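Local coordinates for trans-2-enoyl-CoA reductase [NADH] (Treponema denticola ATCC 35405, PDB 4GGO), which reduces the carbon-carbon double bond of trans-2-enoyl-CoA substrates such as crotonyl-CoA with NADH, a step of fatty acid synthesis, at residues 174-179 and 291-296; 296-301 and 348-353. All coordinates share one frame; numbering follows the deposited sequence.

In the fold
Of the elements in these contacts, strand 173-178 comes first, paired with strand 185-190 in a two-stranded antiparallel sheet. Interaction 1 brings it against the start of helix 291-305, closing a long loop that takes in two strands of the seven-stranded parallel sheet, 227-233 and 270-276. Only after that does interaction 2 begin: the middle of the same helix meets helix 347-359, closing a shorter loop that includes helix 311-323 and edge strand 338-339. The two loops follow in series, neither nested nor crossed, with Ala296 common to both. Tyr294 connects them, packing on Val353 and probably hydrogen-bonding to Gln350. Through the two contacts together, helix 291-305 bridges the small sheet and helix 347-359.

Interaction 1 of 2, residues 174-179 and 291-296; sequences TGKTVD and IPLYLA
Pro292, in the first turn of helix 291-305, receives the side chain of Thr177 at the CG corner of its pyrrolidine ring. The hydroxyl oxygen OG1 of Thr177 comes in obliquely beyond the CG-CD edge of the ring, 3.3 Å from CG and 3.5 Å from CD of Pro292. The threonine torsion accounts for this: OG1 is turned opposite the backbone nitrogen (chi1 -172°), and the two side chains meet at a slant. On the next carbon of the ring, Pro292 CB lies 3.7 Å from the carbonyl oxygen of Val178. Lacking an N-H, proline suits the opening turn of a helix, where backbone donors have no preceding carbonyl of the helix to bond. The strand belongs to a two-stranded antiparallel sheet, completed by strand 185-190, and the axes of 174-178 and 291-296 approach to 6.0 Å at 62°. Just before the helix, Val290 is also joined to Lys176 by a backbone hydrogen bond. About 8 Å separates the side chain of Pro292 from that of Tyr244, the inferred proton donor, placing the contact close to the active site. Leu293 contributes the largest surface from the helix and faces the strand. Its CA lies 3.8 Å from CG1 of Val178, a methyl held between that residue's own backbone nitrogen and carbonyl carbon (chi1 67°). Further out, Leu293 CD2 rests 3.9 Å from CB of Lys176, whose long chain bends away to a weak hydrogen bond with the carbonyl oxygen of Met357. Between these two contacts, Leu293 CB approaches the backbone CA of Thr177 at 4.2 Å.

Interaction 2 of 2, residues 296-301 and 348-353; sequences ASLFKV and DVQKAV
Val301 and Val353 bury the most surface here, and they meet methyl to methyl, CG2 of Val301 standing 3.8 Å from CG2 of Val353. The other methyl of Val301, CG1, is directed opposite its backbone nitrogen (chi1 171°) and reaches 3.7 Å from CB of Ala352, so the valine straddles two consecutive residues of the partner helix. Val353 in turn is received by three residues. Besides Val301, its CG2 touches Leu298 CD1 at 3.9 Å, while its CG1 lies 3.9 Å from CB of Ser297. Leu298 leaves its helix to one side, but its branch comes back toward the partner, and the single methyl CD1 does the touching, also reaching 3.8 Å to CG1 of Val349. The result is an apolar helix-helix interface, the axes of 296-301 and 348-353 coming within 9.4 Å at closest approach, at 124°. The hydroxyl of Ser297 bonds within its own helix, to the carbonyl oxygen of Leu293. Leu298 also lies about 5 Å, side chain to side chain, from the substrate-binding Tyr234. A salt bridge from Asp348 to Lys305 adds a polar link between the same helices, and helix 371-380 packs against helix 291-305 through Ala296 and Phe299.

Interaction 1 of 2, residues 174-179 and 291-296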
ATOM      1  N   THR A 174      20.234  15.605  -0.493  1.00 34.90           N
ATOM      2  CA  THR A 174      19.537  16.882  -0.491  1.00 33.58           C
ATOM      3  C   THR A 174      18.837  17.112  -1.823  1.00 33.72           C
ATOM      4  O   THR A 174      19.416  16.889  -2.886  1.00 32.37           O
ATOM      5  CB  THR A 174      20.513  18.046  -0.219  1.00 38.83           C
ATOM      6  OG1 THR A 174      21.137  17.856   1.057  1.00 40.46           O
ATOM      7  CG2 THR A 174      19.783  19.380  -0.225  1.00 35.61           C
ATOM      8  N   GLY A 175      17.585  17.552  -1.759  1.00 33.30           N
ATOM      9  CA  GLY A 175      16.827  17.852  -2.956  1.00 30.02           C
ATOM     10  C   GLY A 175      15.679  18.803  -2.691  1.00 26.72           C
ATOM     11  O   GLY A 175      15.335  19.073  -1.540  1.00 32.33           O
ATOM     12  N   LYS A 176      15.084  19.313  -3.762  1.00 30.39           N
ATOM     13  CA  LYS A 176      13.914  20.170  -3.644  1.00 30.57           C
ATOM     14  C   LYS A 176      12.717  19.391  -3.109  1.00 32.60           C
ATOM     15  O   LYS A 176      12.731  18.165  -3.074  1.00 38.07           O
ATOM     16  CB  LYS A 176      13.571  20.798  -4.997  1.00 35.67           C
ATOM     17  CG  LYS A 176      14.608  21.796  -5.497  1.00 37.55           C
ATOM     18  CD  LYS A 176      14.029  22.760  -6.531  1.00 45.24           C
ATOM     19  CE  LYS A 176      13.961  22.150  -7.924  1.00 57.95           C
ATOM     20  NZ  LYS A 176      13.513  23.165  -8.926  1.00 49.62           N
ATOM     21  N   THR A 177      11.696  20.116  -2.670  1.00 28.86           N
ATOM     22  CA  THR A 177      10.435  19.515  -2.257  1.00 26.60           C
ATOM     23  C   THR A 177       9.366  20.591  -2.328  1.00 28.46           C
ATOM     24  O   THR A 177       9.673  21.760  -2.555  1.00 31.34           O
ATOM     25  CB  THR A 177      10.492  18.938  -0.826  1.00 33.97           C
ATOM     26  OG1 THR A 177       9.289  18.205  -0.558  1.00 35.83           O
ATOM     27  CG2 THR A 177      10.631  20.053   0.198  1.00 32.05           C
ATOM     28  N   VAL A 178       8.112  20.205  -2.135  1.00 26.50           N
ATOM     29  CA  VAL A 178       7.025  21.169  -2.211  1.00 26.16           C
ATOM     30  C   VAL A 178       5.941  20.859  -1.184  1.00 32.65           C
ATOM     31  O   VAL A 178       5.616  19.697  -0.936  1.00 33.43           O
ATOM     32  CB  VAL A 178       6.430  21.244  -3.645  1.00 27.56           C
ATOM     33  CG1 VAL A 178       5.736  19.939  -4.019  1.00 31.74           C
ATOM     34  CG2 VAL A 178       5.478  22.424  -3.778  1.00 28.14           C
ATOM     35  N   ASP A 179       5.417  21.906  -0.558  1.00 30.52           N
ATOM     36  CA  ASP A 179       4.276  21.766   0.333  1.00 32.42           C
ATOM     37  C   ASP A 179       3.029  21.982  -0.509  1.00 32.60           C
ATOM     38  O   ASP A 179       2.744  23.105  -0.921  1.00 31.06           O
ATOM     39  CB  ASP A 179       4.355  22.788   1.471  1.00 32.54           C
ATOM     40  CG  ASP A 179       3.296  22.565   2.541  1.00 35.29           C
ATOM     41  OD1 ASP A 179       2.103  22.423   2.198  1.00 36.51           O
ATOM     42  OD2 ASP A 179       3.659  22.535   3.735  1.00 42.28           O
ATOM     43  N   ILE A 291      10.658  13.516  -3.274  1.00 19.65           N
ATOM     44  CA  ILE A 291       9.424  12.736  -3.447  1.00 25.57           C
ATOM     45  C   ILE A 291       8.114  13.522  -3.665  1.00 21.48           C
ATOM     46  O   ILE A 291       7.384  13.232  -4.613  1.00 26.26           O
ATOM     47  CB  ILE A 291       9.253  11.666  -2.330  1.00 21.01           C
ATOM     48  CG1 ILE A 291      10.153  10.464  -2.614  1.00 25.16           C
ATOM     49  CG2 ILE A 291       7.805  11.209  -2.227  1.00 25.84           C
ATOM     50  CD1 ILE A 291       9.859   9.777  -3.931  1.00 26.92           C
ATOM     51  N   PRO A 292       7.814  14.517  -2.807  1.00 27.71           N
ATOM     52  CA  PRO A 292       6.553  15.240  -3.021  1.00 23.21           C
ATOM     53  C   PRO A 292       6.532  16.022  -4.332  1.00 25.90           C
ATOM     54  O   PRO A 292       5.484  16.105  -4.974  1.00 23.15           O
ATOM     55  CB  PRO A 292       6.503  16.210  -1.835  1.00 26.77           C
ATOM     56  CG  PRO A 292       7.366  15.582  -0.799  1.00 26.74           C
ATOM     57  CD  PRO A 292       8.483  14.960  -1.572  1.00 24.50           C
ATOM     58  N   LEU A 293       7.672  16.584  -4.719  1.00 22.26           N
ATOM     59  CA  LEU A 293       7.771  17.323  -5.973  1.00 21.12           C
ATOM     60  C   LEU A 293       7.696  16.374  -7.162  1.00 22.63           C
ATOM     61  O   LEU A 293       7.073  16.682  -8.176  1.00 22.57           O
ATOM     62  CB  LEU A 293       9.070  18.128  -6.029  1.00 22.55           C
ATOM     63  CG  LEU A 293       9.323  18.876  -7.341  1.00 27.62           C
ATOM     64  CD1 LEU A 293       8.210  19.877  -7.614  1.00 28.21           C
ATOM     65  CD2 LEU A 293      10.677  19.567  -7.321  1.00 35.39           C
ATOM     66  N   TYR A 294       8.343  15.221  -7.031  1.00 17.28           N
ATOM     67  CA  TYR A 294       8.312  14.201  -8.068  1.00 19.65           C
ATOM     68  C   TYR A 294       6.894  13.685  -8.301  1.00 20.72           C
ATOM     69  O   TYR A 294       6.426  13.636  -9.440  1.00 19.28           O
ATOM     70  CB  TYR A 294       9.239  13.040  -7.706  1.00 20.28           C
ATOM     71  CG  TYR A 294       9.035  11.814  -8.566  1.00 21.45           C
ATOM     72  CD1 TYR A 294       9.412  11.812  -9.904  1.00 19.18           C
ATOM     73  CD2 TYR A 294       8.472  10.658  -8.042  1.00 20.62           C
ATOM     74  CE1 TYR A 294       9.230  10.696 -10.698  1.00 19.60           C
ATOM     75  CE2 TYR A 294       8.285   9.533  -8.829  1.00 19.30           C
ATOM     76  CZ  TYR A 294       8.665   9.560 -10.157  1.00 18.70           C
ATOM     77  OH  TYR A 294       8.486   8.448 -10.947  1.00 18.95           O
ATOM     78  N   LEU A 295       6.219  13.309  -7.217  1.00 19.94           N
ATOM     79  CA  LEU A 295       4.859  12.779  -7.294  1.00 21.28           C
ATOM     80  C   LEU A 295       3.880  13.789  -7.879  1.00 17.34           C
ATOM     81  O   LEU A 295       3.050  13.439  -8.714  1.00 17.54           O
ATOM     82  CB  LEU A 295       4.375  12.329  -5.914  1.00 20.38           C
ATOM     83  CG  LEU A 295       5.026  11.069  -5.343  1.00 23.01           C
ATOM     84  CD1 LEU A 295       4.508  10.794  -3.945  1.00 23.89           C
ATOM     85  CD2 LEU A 295       4.775   9.879  -6.253  1.00 22.07           C
ATOM     86  N   ALA A 296       3.976  15.037  -7.432  1.00 18.55           N
ATOM     87  CA  ALA A 296       3.127  16.102  -7.956  1.00 22.38           C
ATOM     88  C   ALA A 296       3.353  16.281  -9.455  1.00 23.39           C
ATOM     89  O   ALA A 296       2.411  16.508 -10.216  1.00 19.45           O
ATOM     90  CB  ALA A 296       3.390  17.405  -7.217  1.00 27.54           C
TER

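Interaction 2 of 2, residues 296-301 and 348-353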
ATOM      1  N   ALA A 296       3.976  15.037  -7.432  1.00 18.55           N
ATOM      2  CA  ALA A 296       3.127  16.102  -7.956  1.00 22.38           C
ATOM      3  C   ALA A 296       3.353  16.281  -9.455  1.00 23.39           C
ATOM      4  O   ALA A 296       2.411  16.508 -10.216  1.00 19.45           O
ATOM      5  CB  ALA A 296       3.390  17.405  -7.217  1.00 27.54           C
ATOM      6  N   SER A 297       4.609  16.171  -9.871  1.00 20.22           N
ATOM      7  CA  SER A 297       4.959  16.273 -11.280  1.00 21.33           C
ATOM      8  C   SER A 297       4.526  15.019 -12.030  1.00 20.67           C
ATOM      9  O   SER A 297       4.061  15.097 -13.166  1.00 18.53           O
ATOM     10  CB  SER A 297       6.463  16.491 -11.440  1.00 24.21           C
ATOM     11  OG  SER A 297       6.888  17.627 -10.707  1.00 25.20           O
ATOM     12  N   LEU A 298       4.683  13.867 -11.384  1.00 16.34           N
ATOM     13  CA  LEU A 298       4.306  12.587 -11.973  1.00 15.48           C
ATOM     14  C   LEU A 298       2.804  12.524 -12.211  1.00 17.44           C
ATOM     15  O   LEU A 298       2.356  12.091 -13.273  1.00 20.69           O
ATOM     16  CB  LEU A 298       4.736  11.427 -11.070  1.00 15.03           C
ATOM     17  CG  LEU A 298       4.497  10.017 -11.614  1.00 18.44           C
ATOM     18  CD1 LEU A 298       5.442   9.725 -12.773  1.00 17.54           C
ATOM     19  CD2 LEU A 298       4.653   8.976 -10.515  1.00 17.42           C
ATOM     20  N   PHE A 299       2.031  12.955 -11.218  1.00 14.39           N
ATOM     21  CA  PHE A 299       0.576  12.975 -11.331  1.00 17.99           C
ATOM     22  C   PHE A 299       0.156  13.860 -12.501  1.00 22.21           C
ATOM     23  O   PHE A 299      -0.735  13.508 -13.273  1.00 18.53           O
ATOM     24  CB  PHE A 299      -0.072  13.488 -10.041  1.00 15.39           C
ATOM     25  CG  PHE A 299       0.115  12.580  -8.850  1.00 17.66           C
ATOM     26  CD1 PHE A 299       0.649  11.310  -8.995  1.00 21.76           C
ATOM     27  CD2 PHE A 299      -0.255  13.003  -7.583  1.00 23.97           C
ATOM     28  CE1 PHE A 299       0.817  10.481  -7.899  1.00 16.19           C
ATOM     29  CE2 PHE A 299      -0.090  12.179  -6.484  1.00 28.17           C
ATOM     30  CZ  PHE A 299       0.445  10.916  -6.644  1.00 24.73           C
ATOM     31  N   LYS A 300       0.813  15.008 -12.627  1.00 19.96           N
ATOM     32  CA  LYS A 300       0.521  15.953 -13.697  1.00 18.16           C
ATOM     33  C   LYS A 300       0.772  15.336 -15.070  1.00 20.27           C
ATOM     34  O   LYS A 300      -0.089  15.375 -15.950  1.00 22.52           O
ATOM     35  CB  LYS A 300       1.372  17.211 -13.532  1.00 18.38           C
ATOM     36  CG  LYS A 300       1.066  18.303 -14.543  1.00 25.41           C
ATOM     37  CD  LYS A 300      -0.343  18.837 -14.354  1.00 29.41           C
ATOM     38  CE  LYS A 300      -0.560  20.115 -15.145  1.00 38.56           C
ATOM     39  NZ  LYS A 300      -1.899  20.710 -14.877  1.00 38.31           N
ATOM     40  N   VAL A 301       1.957  14.764 -15.241  1.00 16.27           N
ATOM     41  CA  VAL A 301       2.351  14.164 -16.508  1.00 16.30           C
ATOM     42  C   VAL A 301       1.472  12.970 -16.881  1.00 19.20           C
ATOM     43  O   VAL A 301       0.998  12.868 -18.014  1.00 16.76           O
ATOM     44  CB  VAL A 301       3.831  13.724 -16.476  1.00 21.95           C
ATOM     45  CG1 VAL A 301       4.180  12.915 -17.711  1.00 23.45           C
ATOM     46  CG2 VAL A 301       4.745  14.938 -16.351  1.00 19.68           C
ATOM     47  N   ASP A 348       9.221   8.027 -21.784  1.00 24.37           N
ATOM     48  CA  ASP A 348       8.492   9.234 -22.155  1.00 26.67           C
ATOM     49  C   ASP A 348       7.896   9.925 -20.928  1.00 26.11           C
ATOM     50  O   ASP A 348       7.810  11.152 -20.873  1.00 20.90           O
ATOM     51  CB  ASP A 348       7.416   8.918 -23.201  1.00 22.73           C
ATOM     52  CG  ASP A 348       6.278   8.082 -22.644  1.00 25.39           C
ATOM     53  OD1 ASP A 348       6.499   6.890 -22.335  1.00 30.00           O
ATOM     54  OD2 ASP A 348       5.154   8.616 -22.530  1.00 24.76           O
ATOM     55  N   VAL A 349       7.499   9.130 -19.940  1.00 21.04           N
ATOM     56  CA  VAL A 349       6.988   9.679 -18.692  1.00 21.53           C
ATOM     57  C   VAL A 349       8.104  10.332 -17.879  1.00 20.19           C
ATOM     58  O   VAL A 349       7.984  11.482 -17.465  1.00 20.09           O
ATOM     59  CB  VAL A 349       6.283   8.604 -17.838  1.00 22.71           C
ATOM     60  CG1 VAL A 349       5.979   9.146 -16.440  1.00 21.41           C
ATOM     61  CG2 VAL A 349       5.006   8.129 -18.521  1.00 20.79           C
ATOM     62  N   GLN A 350       9.193   9.596 -17.669  1.00 21.10           N
ATOM     63  CA  GLN A 350      10.297  10.069 -16.836  1.00 17.25           C
ATOM     64  C   GLN A 350      10.989  11.312 -17.396  1.00 21.65           C
ATOM     65  O   GLN A 350      11.418  12.184 -16.641  1.00 21.75           O
ATOM     66  CB  GLN A 350      11.317   8.949 -16.607  1.00 22.15           C
ATOM     67  CG  GLN A 350      10.829   7.858 -15.663  1.00 20.89           C
ATOM     68  CD  GLN A 350      10.499   8.390 -14.281  1.00 25.89           C
ATOM     69  OE1 GLN A 350      11.304   9.087 -13.661  1.00 20.72           O
ATOM     70  NE2 GLN A 350       9.304   8.074 -13.794  1.00 21.80           N
ATOM     71  N   LYS A 351      11.096  11.394 -18.718  1.00 20.77           N
ATOM     72  CA  LYS A 351      11.705  12.562 -19.338  1.00 25.76           C
ATOM     73  C   LYS A 351      10.811  13.790 -19.197  1.00 24.04           C
ATOM     74  O   LYS A 351      11.295  14.899 -18.982  1.00 28.11           O
ATOM     75  CB  LYS A 351      12.046  12.284 -20.803  1.00 30.31           C
ATOM     76  CG  LYS A 351      13.232  11.349 -20.970  1.00 40.79           C
ATOM     77  CD  LYS A 351      13.757  11.356 -22.396  1.00 48.37           C
ATOM     78  CE  LYS A 351      12.716  10.839 -23.370  1.00 43.59           C
ATOM     79  NZ  LYS A 351      13.282  10.681 -24.736  1.00 62.97           N
ATOM     80  N   ALA A 352       9.503  13.582 -19.303  1.00 20.41           N
ATOM     81  CA  ALA A 352       8.545  14.664 -19.125  1.00 24.54           C
ATOM     82  C   ALA A 352       8.531  15.151 -17.675  1.00 27.98           C
ATOM     83  O   ALA A 352       8.430  16.350 -17.413  1.00 25.37           O
ATOM     84  CB  ALA A 352       7.157  14.218 -19.551  1.00 22.58           C
ATOM     85  N   VAL A 353       8.634  14.213 -16.737  1.00 21.14           N
ATOM     86  CA  VAL A 353       8.661  14.555 -15.319  1.00 21.94           C
ATOM     87  C   VAL A 353       9.938  15.310 -14.960  1.00 24.39           C
ATOM     88  O   VAL A 353       9.896  16.308 -14.239  1.00 23.07           O
ATOM     89  CB  VAL A 353       8.533  13.300 -14.427  1.00 21.93           C
ATOM     90  CG1 VAL A 353       8.754  13.659 -12.963  1.00 19.00           C
ATOM     91  CG2 VAL A 353       7.172  12.646 -14.620  1.00 20.43           C
TER